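PDB 2PYY: ionotropic glutamate receptor bacterial homologue from Nostoc punctiforme, which binds L-glutamate in a periplasmic-binding-protein-like core, probably as the ligand-sensing part of a glutamate-gated ion channel. Local coordinates for residues A67-T72 with F79-P84; P51-A56 with G187-N192; D29-I34 with K198-A203. All coordinates share one frame; numbering follows the deposited sequence.

Contact 1 of 3, residues A67-T72 with F79-P84; sequences AAISIT and FDFSLP. With GLU (glutamic acid), chain E.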
loop_
_atom_site.group_PDB
_atom_site.type_symbol
_atom_site.label_atom_id
_atom_site.label_comp_id
_atom_site.label_asym_id
_atom_site.label_seq_id
_atom_site.Cartn_x
_atom_site.Cartn_y
_atom_site.Cartn_z
ATOM N N ALA B 67 -11.232 -6.854 -7.511
ATOM C CA ALA B 67 -10.374 -7.182 -8.649
ATOM C C ALA B 67 -9.090 -7.721 -8.028
ATOM O O ALA B 67 -9.093 -8.772 -7.381
ATOM C CB ALA B 67 -10.090 -5.933 -9.477
ATOM N N ALA B 68 -8.008 -6.983 -8.223
ATOM C CA ALA B 68 -6.716 -7.323 -7.670
ATOM C C ALA B 68 -6.324 -6.030 -6.948
ATOM O O ALA B 68 -5.309 -5.408 -7.258
ATOM C CB ALA B 68 -5.729 -7.629 -8.797
ATOM N N ILE B 69 -7.161 -5.636 -5.994
ATOM C CA ILE B 69 -6.996 -4.409 -5.230
ATOM C C ILE B 69 -6.166 -4.495 -3.946
ATOM O O ILE B 69 -6.636 -4.988 -2.923
ATOM C CB ILE B 69 -8.393 -3.820 -4.867
ATOM C CG1 ILE B 69 -9.287 -3.809 -6.112
ATOM C CG2 ILE B 69 -8.234 -2.389 -4.311
ATOM C CD1 ILE B 69 -10.682 -3.235 -5.898
ATOM N N SER B 70 -4.934 -4.006 -3.994
ATOM C CA SER B 70 -4.058 -4.037 -2.832
ATOM C C SER B 70 -4.583 -3.175 -1.694
ATOM O O SER B 70 -5.036 -2.050 -1.903
ATOM C CB SER B 70 -2.669 -3.545 -3.225
ATOM O OG SER B 70 -2.108 -4.395 -4.199
ATOM N N ILE B 71 -4.515 -3.720 -0.489
ATOM C CA ILE B 71 -4.923 -3.015 0.712
ATOM C C ILE B 71 -3.681 -2.233 1.163
ATOM O O ILE B 71 -2.606 -2.810 1.374
ATOM C CB ILE B 71 -5.325 -4.022 1.817
ATOM C CG1 ILE B 71 -6.518 -4.861 1.324
ATOM C CG2 ILE B 71 -5.674 -3.284 3.126
ATOM C CD1 ILE B 71 -6.972 -5.910 2.296
ATOM N N THR B 72 -3.816 -0.919 1.300
ATOM C CA THR B 72 -2.692 -0.096 1.722
ATOM C C THR B 72 -3.126 0.891 2.777
ATOM O O THR B 72 -4.318 1.122 2.978
ATOM C CB THR B 72 -2.102 0.718 0.557
ATOM O OG1 THR B 72 -3.080 1.644 0.083
ATOM C CG2 THR B 72 -1.689 -0.196 -0.583
ATOM N N PHE B 79 -11.013 4.731 2.807
ATOM C CA PHE B 79 -11.930 3.668 2.424
ATOM C C PHE B 79 -11.831 2.473 3.365
ATOM O O PHE B 79 -10.928 2.400 4.191
ATOM C CB PHE B 79 -11.656 3.251 0.972
ATOM C CG PHE B 79 -11.744 4.395 -0.006
ATOM C CD1 PHE B 79 -10.637 5.203 -0.259
ATOM C CD2 PHE B 79 -12.960 4.714 -0.608
ATOM C CE1 PHE B 79 -10.740 6.317 -1.091
ATOM C CE2 PHE B 79 -13.075 5.824 -1.439
ATOM C CZ PHE B 79 -11.961 6.629 -1.679
ATOM N N ASP B 80 -12.785 1.559 3.254
ATOM C CA ASP B 80 -12.809 0.379 4.105
ATOM C C ASP B 80 -12.487 -0.864 3.268
ATOM O O ASP B 80 -12.703 -0.880 2.056
ATOM C CB ASP B 80 -14.187 0.227 4.753
ATOM C CG ASP B 80 -14.112 0.091 6.263
ATOM O OD1 ASP B 80 -13.022 -0.246 6.770
ATOM O OD2 ASP B 80 -15.145 0.299 6.937
ATOM N N PHE B 81 -11.972 -1.896 3.925
ATOM C CA PHE B 81 -11.630 -3.138 3.259
ATOM C C PHE B 81 -12.194 -4.336 4.014
ATOM O O PHE B 81 -12.341 -4.295 5.231
ATOM C CB PHE B 81 -10.111 -3.311 3.168
ATOM C CG PHE B 81 -9.474 -2.584 2.020
ATOM C CD1 PHE B 81 -8.836 -1.368 2.220
ATOM C CD2 PHE B 81 -9.517 -3.113 0.738
ATOM C CE1 PHE B 81 -8.246 -0.684 1.153
ATOM C CE2 PHE B 81 -8.932 -2.439 -0.337
ATOM C CZ PHE B 81 -8.299 -1.223 -0.126
ATOM N N SER B 82 -12.522 -5.390 3.276
ATOM C CA SER B 82 -13.003 -6.609 3.886
ATOM C C SER B 82 -11.710 -7.288 4.311
ATOM O O SER B 82 -10.619 -6.722 4.156
ATOM C CB SER B 82 -13.644 -7.507 2.855
ATOM O OG SER B 82 -12.640 -8.013 1.987
ATOM N N LEU B 83 -11.838 -8.501 4.830
ATOM C CA LEU B 83 -10.679 -9.291 5.201
ATOM C C LEU B 83 -9.983 -9.585 3.884
ATOM O O LEU B 83 -10.617 -9.593 2.841
ATOM C CB LEU B 83 -11.137 -10.607 5.824
ATOM C CG LEU B 83 -11.715 -10.441 7.221
ATOM C CD1 LEU B 83 -12.449 -11.716 7.675
ATOM C CD2 LEU B 83 -10.583 -10.094 8.156
ATOM N N PRO B 84 -8.671 -9.828 3.910
ATOM C CA PRO B 84 -7.943 -10.125 2.671
ATOM C C PRO B 84 -8.541 -11.313 1.915
ATOM O O PRO B 84 -8.979 -12.290 2.528
ATOM C CB PRO B 84 -6.517 -10.400 3.161
ATOM C CG PRO B 84 -6.702 -10.805 4.605
ATOM C CD PRO B 84 -7.780 -9.863 5.079
HETATM N N GLU E . -2.737 -4.659 -6.947
HETATM C CA GLU E . -2.543 -3.396 -7.718
HETATM C C GLU E . -3.138 -2.223 -6.946
HETATM O O GLU E . -4.064 -2.464 -6.143
HETATM C CB GLU E . -3.226 -3.500 -9.083
HETATM C CG GLU E . -2.979 -2.303 -9.995
HETATM C CD GLU E . -3.792 -2.360 -11.282
HETATM O OE1 GLU E . -3.518 -1.554 -12.194
HETATM O OE2 GLU E . -4.707 -3.206 -11.374
HETATM O OXT GLU E . -2.681 -1.079 -7.152
#

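Contact 2 of 3, residues P51-A56 with G187-N192; sequences PELISA and GIILPN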
loop_
_atom_site.group_PDB
_atom_site.type_symbol
_atom_site.label_atom_id
_atom_site.label_comp_id
_atom_site.label_asym_id
_atom_site.label_seq_id
_atom_site.Cartn_x
_atom_site.Cartn_y
_atom_site.Cartn_z
ATOM N N PRO B 51 -7.269 3.648 -9.651
ATOM C CA PRO B 51 -7.780 4.932 -9.151
ATOM C C PRO B 51 -9.168 5.269 -9.700
ATOM O O PRO B 51 -10.002 5.842 -8.995
ATOM C CB PRO B 51 -6.692 5.931 -9.556
ATOM C CG PRO B 51 -5.958 5.246 -10.681
ATOM C CD PRO B 51 -5.941 3.798 -10.270
ATOM N N GLU B 52 -9.417 4.879 -10.945
ATOM C CA GLU B 52 -10.713 5.115 -11.566
ATOM C C GLU B 52 -11.784 4.324 -10.794
ATOM O O GLU B 52 -12.893 4.810 -10.576
ATOM C CB GLU B 52 -10.671 4.667 -13.024
ATOM C CG GLU B 52 -11.517 5.482 -13.968
ATOM C CD GLU B 52 -11.345 5.025 -15.418
ATOM O OE1 GLU B 52 -10.528 5.638 -16.138
ATOM O OE2 GLU B 52 -12.017 4.038 -15.806
ATOM N N LEU B 53 -11.447 3.106 -10.379
ATOM C CA LEU B 53 -12.378 2.290 -9.611
ATOM C C LEU B 53 -12.598 2.907 -8.221
ATOM O O LEU B 53 -13.730 2.997 -7.731
ATOM C CB LEU B 53 -11.846 0.854 -9.480
ATOM C CG LEU B 53 -12.666 -0.134 -8.640
ATOM C CD1 LEU B 53 -12.575 -1.549 -9.224
ATOM C CD2 LEU B 53 -12.176 -0.098 -7.206
ATOM N N ILE B 54 -11.512 3.337 -7.588
ATOM C CA ILE B 54 -11.603 3.953 -6.273
ATOM C C ILE B 54 -12.485 5.205 -6.313
ATOM O O ILE B 54 -13.345 5.386 -5.450
ATOM C CB ILE B 54 -10.201 4.340 -5.739
ATOM C CG1 ILE B 54 -9.316 3.094 -5.663
ATOM C CG2 ILE B 54 -10.317 5.015 -4.365
ATOM C CD1 ILE B 54 -10.021 1.855 -5.187
ATOM N N SER B 55 -12.296 6.057 -7.319
ATOM C CA SER B 55 -13.102 7.270 -7.415
ATOM C C SER B 55 -14.600 6.972 -7.544
ATOM O O SER B 55 -15.429 7.719 -7.015
ATOM C CB SER B 55 -12.618 8.157 -8.574
ATOM O OG SER B 55 -12.466 7.426 -9.782
ATOM N N ALA B 56 -14.952 5.886 -8.232
ATOM C CA ALA B 56 -16.362 5.502 -8.380
ATOM C C ALA B 56 -16.940 5.195 -6.993
ATOM O O ALA B 56 -18.100 5.513 -6.696
ATOM C CB ALA B 56 -16.499 4.276 -9.282
ATOM N N GLY B 187 -8.108 -7.143 -1.204
ATOM C CA GLY B 187 -9.344 -7.162 -0.451
ATOM C C GLY B 187 -10.435 -6.533 -1.292
ATOM O O GLY B 187 -10.169 -6.054 -2.405
ATOM N N ILE B 188 -11.663 -6.576 -0.789
ATOM C CA ILE B 188 -12.800 -5.965 -1.470
ATOM C C ILE B 188 -12.796 -4.557 -0.873
ATOM O O ILE B 188 -12.699 -4.400 0.353
ATOM C CB ILE B 188 -14.121 -6.739 -1.142
ATOM C CG1 ILE B 188 -14.091 -8.102 -1.855
ATOM C CG2 ILE B 188 -15.355 -5.942 -1.597
ATOM C CD1 ILE B 188 -15.179 -9.113 -1.399
ATOM N N ILE B 189 -12.826 -3.534 -1.724
ATOM C CA ILE B 189 -12.806 -2.163 -1.220
ATOM C C ILE B 189 -14.249 -1.696 -1.087
ATOM O O ILE B 189 -15.072 -1.947 -1.970
ATOM C CB ILE B 189 -11.971 -1.231 -2.167
ATOM C CG1 ILE B 189 -11.676 0.108 -1.484
ATOM C CG2 ILE B 189 -12.701 -1.043 -3.499
ATOM C CD1 ILE B 189 -10.533 0.886 -2.127
ATOM N N LEU B 190 -14.537 -1.025 0.023
ATOM C CA LEU B 190 -15.880 -0.560 0.327
ATOM C C LEU B 190 -15.832 0.856 0.856
ATOM O O LEU B 190 -14.783 1.320 1.301
ATOM C CB LEU B 190 -16.474 -1.442 1.431
ATOM C CG LEU B 190 -16.365 -2.946 1.254
ATOM C CD1 LEU B 190 -15.956 -3.610 2.558
ATOM C CD2 LEU B 190 -17.683 -3.470 0.752
ATOM N N PRO B 191 -16.970 1.564 0.812
ATOM C CA PRO B 191 -16.983 2.930 1.332
ATOM C C PRO B 191 -16.987 2.823 2.859
ATOM O O PRO B 191 -17.338 1.777 3.399
ATOM C CB PRO B 191 -18.290 3.495 0.780
ATOM C CG PRO B 191 -19.164 2.280 0.654
ATOM C CD PRO B 191 -18.221 1.252 0.100
ATOM N N ASN B 192 -16.579 3.883 3.547
ATOM C CA ASN B 192 -16.575 3.855 5.007
ATOM C C ASN B 192 -17.966 3.573 5.544
ATOM O O ASN B 192 -18.956 3.968 4.933
ATOM C CB ASN B 192 -16.122 5.190 5.582
ATOM C CG ASN B 192 -14.653 5.452 5.355
ATOM O OD1 ASN B 192 -13.818 4.545 5.464
ATOM N ND2 ASN B 192 -14.322 6.701 5.043
#

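Contact 3 of 3, residues D29-I34 with K198-A203; sequences DLWRSI and KPINQA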
loop_
_atom_site.group_PDB
_atom_site.type_symbol
_atom_site.label_atom_id
_atom_site.label_comp_id
_atom_site.label_asym_id
_atom_site.label_seq_id
_atom_site.Cartn_x
_atom_site.Cartn_y
_atom_site.Cartn_z
ATOM N N ASP B 29 -15.293 -15.341 -9.547
ATOM C CA ASP B 29 -15.901 -16.511 -8.882
ATOM C C ASP B 29 -16.054 -16.325 -7.376
ATOM O O ASP B 29 -17.059 -16.723 -6.781
ATOM C CB ASP B 29 -15.080 -17.785 -9.126
ATOM C CG ASP B 29 -15.098 -18.219 -10.580
ATOM O OD1 ASP B 29 -15.994 -17.766 -11.322
ATOM O OD2 ASP B 29 -14.228 -19.018 -10.972
ATOM N N LEU B 30 -15.047 -15.727 -6.750
ATOM C CA LEU B 30 -15.113 -15.503 -5.309
ATOM C C LEU B 30 -16.256 -14.544 -4.965
ATOM O O LEU B 30 -17.043 -14.811 -4.059
ATOM C CB LEU B 30 -13.786 -14.947 -4.781
ATOM C CG LEU B 30 -13.719 -14.752 -3.268
ATOM C CD1 LEU B 30 -13.869 -16.095 -2.588
ATOM C CD2 LEU B 30 -12.397 -14.105 -2.886
ATOM N N TRP B 31 -16.355 -13.425 -5.672
ATOM C CA TRP B 31 -17.434 -12.496 -5.372
ATOM C C TRP B 31 -18.818 -13.142 -5.587
ATOM O O TRP B 31 -19.723 -12.965 -4.778
ATOM C CB TRP B 31 -17.316 -11.233 -6.224
ATOM C CG TRP B 31 -18.512 -10.365 -6.067
ATOM C CD1 TRP B 31 -19.484 -10.130 -6.998
ATOM C CD2 TRP B 31 -18.940 -9.717 -4.865
ATOM N NE1 TRP B 31 -20.493 -9.382 -6.448
ATOM C CE2 TRP B 31 -20.179 -9.108 -5.143
ATOM C CE3 TRP B 31 -18.390 -9.582 -3.580
ATOM C CZ2 TRP B 31 -20.892 -8.393 -4.183
ATOM C CZ3 TRP B 31 -19.106 -8.864 -2.620
ATOM C CH2 TRP B 31 -20.339 -8.274 -2.936
ATOM N N ARG B 32 -18.976 -13.880 -6.679
ATOM C CA ARG B 32 -20.248 -14.538 -6.964
ATOM C C ARG B 32 -20.665 -15.444 -5.805
ATOM O O ARG B 32 -21.826 -15.454 -5.419
ATOM C CB ARG B 32 -20.142 -15.361 -8.247
ATOM C CG ARG B 32 -21.418 -16.097 -8.638
ATOM C CD ARG B 32 -21.154 -17.155 -9.704
ATOM N NE ARG B 32 -20.723 -16.568 -10.981
ATOM C CZ ARG B 32 -19.585 -16.879 -11.595
ATOM N NH1 ARG B 32 -18.762 -17.767 -11.048
ATOM N NH2 ARG B 32 -19.281 -16.315 -12.759
ATOM N N SER B 33 -19.717 -16.191 -5.237
ATOM C CA SER B 33 -20.022 -17.089 -4.118
ATOM C C SER B 33 -20.420 -16.321 -2.871
ATOM O O SER B 33 -21.362 -16.684 -2.165
ATOM C CB SER B 33 -18.818 -17.971 -3.774
ATOM O OG SER B 33 -18.366 -18.683 -4.904
ATOM N N ILE B 34 -19.668 -15.264 -2.596
ATOM C CA ILE B 34 -19.919 -14.423 -1.439
ATOM C C ILE B 34 -21.311 -13.814 -1.561
ATOM O O ILE B 34 -22.076 -13.798 -0.606
ATOM C CB ILE B 34 -18.878 -13.292 -1.360
ATOM C CG1 ILE B 34 -17.482 -13.882 -1.145
ATOM C CG2 ILE B 34 -19.246 -12.325 -0.263
ATOM C CD1 ILE B 34 -16.371 -12.844 -1.163
ATOM N N LYS B 198 -19.180 -6.436 7.177
ATOM C CA LYS B 198 -19.286 -7.612 8.043
ATOM C C LYS B 198 -19.918 -8.844 7.374
ATOM O O LYS B 198 -19.403 -9.951 7.498
ATOM C CB LYS B 198 -20.013 -7.242 9.348
ATOM C CG LYS B 198 -19.235 -6.220 10.189
ATOM C CD LYS B 198 -19.953 -5.840 11.493
ATOM C CE LYS B 198 -20.210 -7.073 12.371
ATOM N NZ LYS B 198 -18.938 -7.826 12.637
ATOM N N PRO B 199 -21.032 -8.678 6.650
ATOM C CA PRO B 199 -21.605 -9.870 6.017
ATOM C C PRO B 199 -20.670 -10.468 4.959
ATOM O O PRO B 199 -20.692 -11.674 4.705
ATOM C CB PRO B 199 -22.921 -9.359 5.424
ATOM C CG PRO B 199 -22.640 -7.936 5.159
ATOM C CD PRO B 199 -21.882 -7.505 6.404
ATOM N N ILE B 200 -19.851 -9.626 4.339
ATOM C CA ILE B 200 -18.914 -10.120 3.344
ATOM C C ILE B 200 -17.839 -10.911 4.071
ATOM O O ILE B 200 -17.466 -11.999 3.645
ATOM C CB ILE B 200 -18.260 -8.948 2.540
ATOM C CG1 ILE B 200 -19.261 -8.399 1.529
ATOM C CG2 ILE B 200 -17.010 -9.432 1.807
ATOM C CD1 ILE B 200 -18.719 -7.262 0.666
ATOM N N ASN B 201 -17.353 -10.373 5.183
ATOM C CA ASN B 201 -16.324 -11.065 5.950
ATOM C C ASN B 201 -16.867 -12.401 6.420
ATOM O O ASN B 201 -16.201 -13.427 6.313
ATOM C CB ASN B 201 -15.898 -10.218 7.148
ATOM C CG ASN B 201 -15.075 -9.025 6.743
ATOM O OD1 ASN B 201 -14.662 -8.908 5.595
ATOM N ND2 ASN B 201 -14.809 -8.137 7.693
ATOM N N GLN B 202 -18.086 -12.369 6.947
ATOM C CA GLN B 202 -18.751 -13.570 7.441
ATOM C C GLN B 202 -18.845 -14.598 6.302
ATOM O O GLN B 202 -18.532 -15.777 6.483
ATOM C CB GLN B 202 -20.146 -13.187 7.950
ATOM C CG GLN B 202 -21.011 -14.327 8.444
ATOM C CD GLN B 202 -20.609 -14.831 9.815
ATOM O OE1 GLN B 202 -20.032 -14.094 10.620
ATOM N NE2 GLN B 202 -20.930 -16.087 10.097
ATOM N N ALA B 203 -19.275 -14.142 5.127
ATOM C CA ALA B 203 -19.392 -15.024 3.968
ATOM C C ALA B 203 -18.042 -15.629 3.581
ATOM O O ALA B 203 -17.919 -16.842 3.425
ATOM C CB ALA B 203 -19.990 -14.259 2.766
#

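Contact 1 of 3, residues A67-T72 with F79-P84
I71 lies over one face of the F81 ring in the ligand-binding core, which has the fold of family 3 solute-binding proteins. Residues 67-72 form the loop between strand 64-66 and helix 73-78. Residues 79-84 follow that helix and include the short strand 80-81.

The contact between the two segments is apolar. I71 CG1 makes a CH-pi contact, 3.8 Å from the F81 ring centroid and 22° off the ring normal. I71 CG1 is offset toward the rim, 3.5 Å from F81 CD2. The CG1 branch of I71 is anti to the carbonyl carbon (chi1 -61°). I71 CG2 lies over the same face, displaced toward the CD1 side, 3.8 Å from F81 CD1. I69 meets the ring differently. I69 CG2 is near the ring plane, at the edge, 4.0 Å from F81 CE2. P84 adds a looser touch, with P84 CA 4.3 Å from I71 CD1. Replacing F81 with an alanine would probably leave I71 and I69 without their shared aromatic surface and open a gap behind the binding loop.

A68 O, S70 N and S70 OG serve the ligand. The backbone of I69 and I71 bonds to strand 175-190. T72 caps the start of helix 73-78, and R75 of that helix bonds both S70 O and the glutamate. L83 and P84 pack against a second subunit.

The ligand amino group gives hydrogen bonds to A68 O at 2.7 Å and S70 OG at 2.8 Å. S70 N donates to atom O of the ligand's alpha-carboxylate at 2.8 Å, nearly straight at 164°.

Contact 2 of 3, residues P51-A56 with G187-N192
A helix-on-strand packing in the solute-binding fold brings L53 and I54 of helix 50-58 against I189, near the end of strand 175-190. The contact is small and purely apolar, with no hydrogen bond between the two segments. I189 carries the strand side of it alone.

I189 splits its two branches between the two helix residues. Its CG1 is anti to the backbone N (chi1 -167°), which sends that branch out toward the helix. I189 CD1 meets I54 CD1 at 3.3 Å, which is tighter than usual for two methyl carbons. The two isoleucine side chains cross at about a right angle.

The other branch is the methyl CG2. I189 CG2 meets L53 CD2 at 3.9 Å, and these two side chains run past each other in opposite directions. The side chain of I54 is about 7 Å from the bound glutamate, so the contact lies close to the ligand site.

I69 of the ligand-binding loop packs on both L53 and I189. On the strand, I189 bonds through its backbone to G65, and L190 to D80 of strand 80-81. I54 also touches F79, while L53 and A56 lean on Y47, so helix 50-58 is packed against strand 42-47, the binding loop and strand 175-190.

Contact 3 of 3, residues D29-I34 with K198-A203
I34 sits against A203, and W31 against I200, where helix 26-38 meets helix 197-209 in the solute-binding fold. The two short segments cross at 106°, nearer perpendicular than parallel, and their axes approach to 10.4 Å. These two segments touch through four side chains. No hydrogen bond or salt bridge joins them.

The first bump is the CG2 methyl of I34. It fills the shallow hollow between I200 and A203, which are three residues apart on their helix. A203 CB forms the near wall of this hollow, 3.7 Å from I34 CG2. I200 CG2 forms the other, looser wall, 4.2 Å from I34 CG2. The small side chain of A203 lets the backbones come close, and the CA atoms of I34 and A203 are 5.5 Å apart.

The second bump goes the other way. I200 reaches between W31 and I34, again three residues apart. I200 CD1 comes to the indole at the edge, in the ring plane, 3.7 Å from W31 CZ3. The indole is swung out with CG anti to the backbone N (chi1 172°), which takes its six-membered ring toward I200. The two side chains cross at about a right angle. The indole nitrogen, W31 NE1, is hydrogen-bonded to S42 OG.

Away from this contact, D29 OD1 forms a salt bridge with R32 NH1 at 2.8 Å, met from above the carboxylate plane. K198 turns to a second subunit, where it forms a salt bridge with E76 of that subunit.

I188 of strand 175-190 lies against W31, I34 and I200, L190 of the same strand touches I200, and L207, further along helix 197-209, packs on L30, S33 and I34.

How the contacts relate
The three contacts lie around strand 175-190. Contacts 1 and 2 have centres about 8 Å apart and share a sheet, since strands 80-81 and 175-190 are neighbours in it. Contact 3 is about 13 Å from contact 1 and 16 Å from contact 2, between centres. Along the chain, helix 26-38 comes first, then helix 50-58, the binding loop and strand 80-81. Strand 175-190 and helix 197-209 return to them later. I188 and L190 join contact 2 to I200 of contact 3, and N201 of contact 3 bonds L83 of contact 1. Together they appear to link the glutamate site, through packed side chains, to the face where contacts 1 and 3 meet a second subunit.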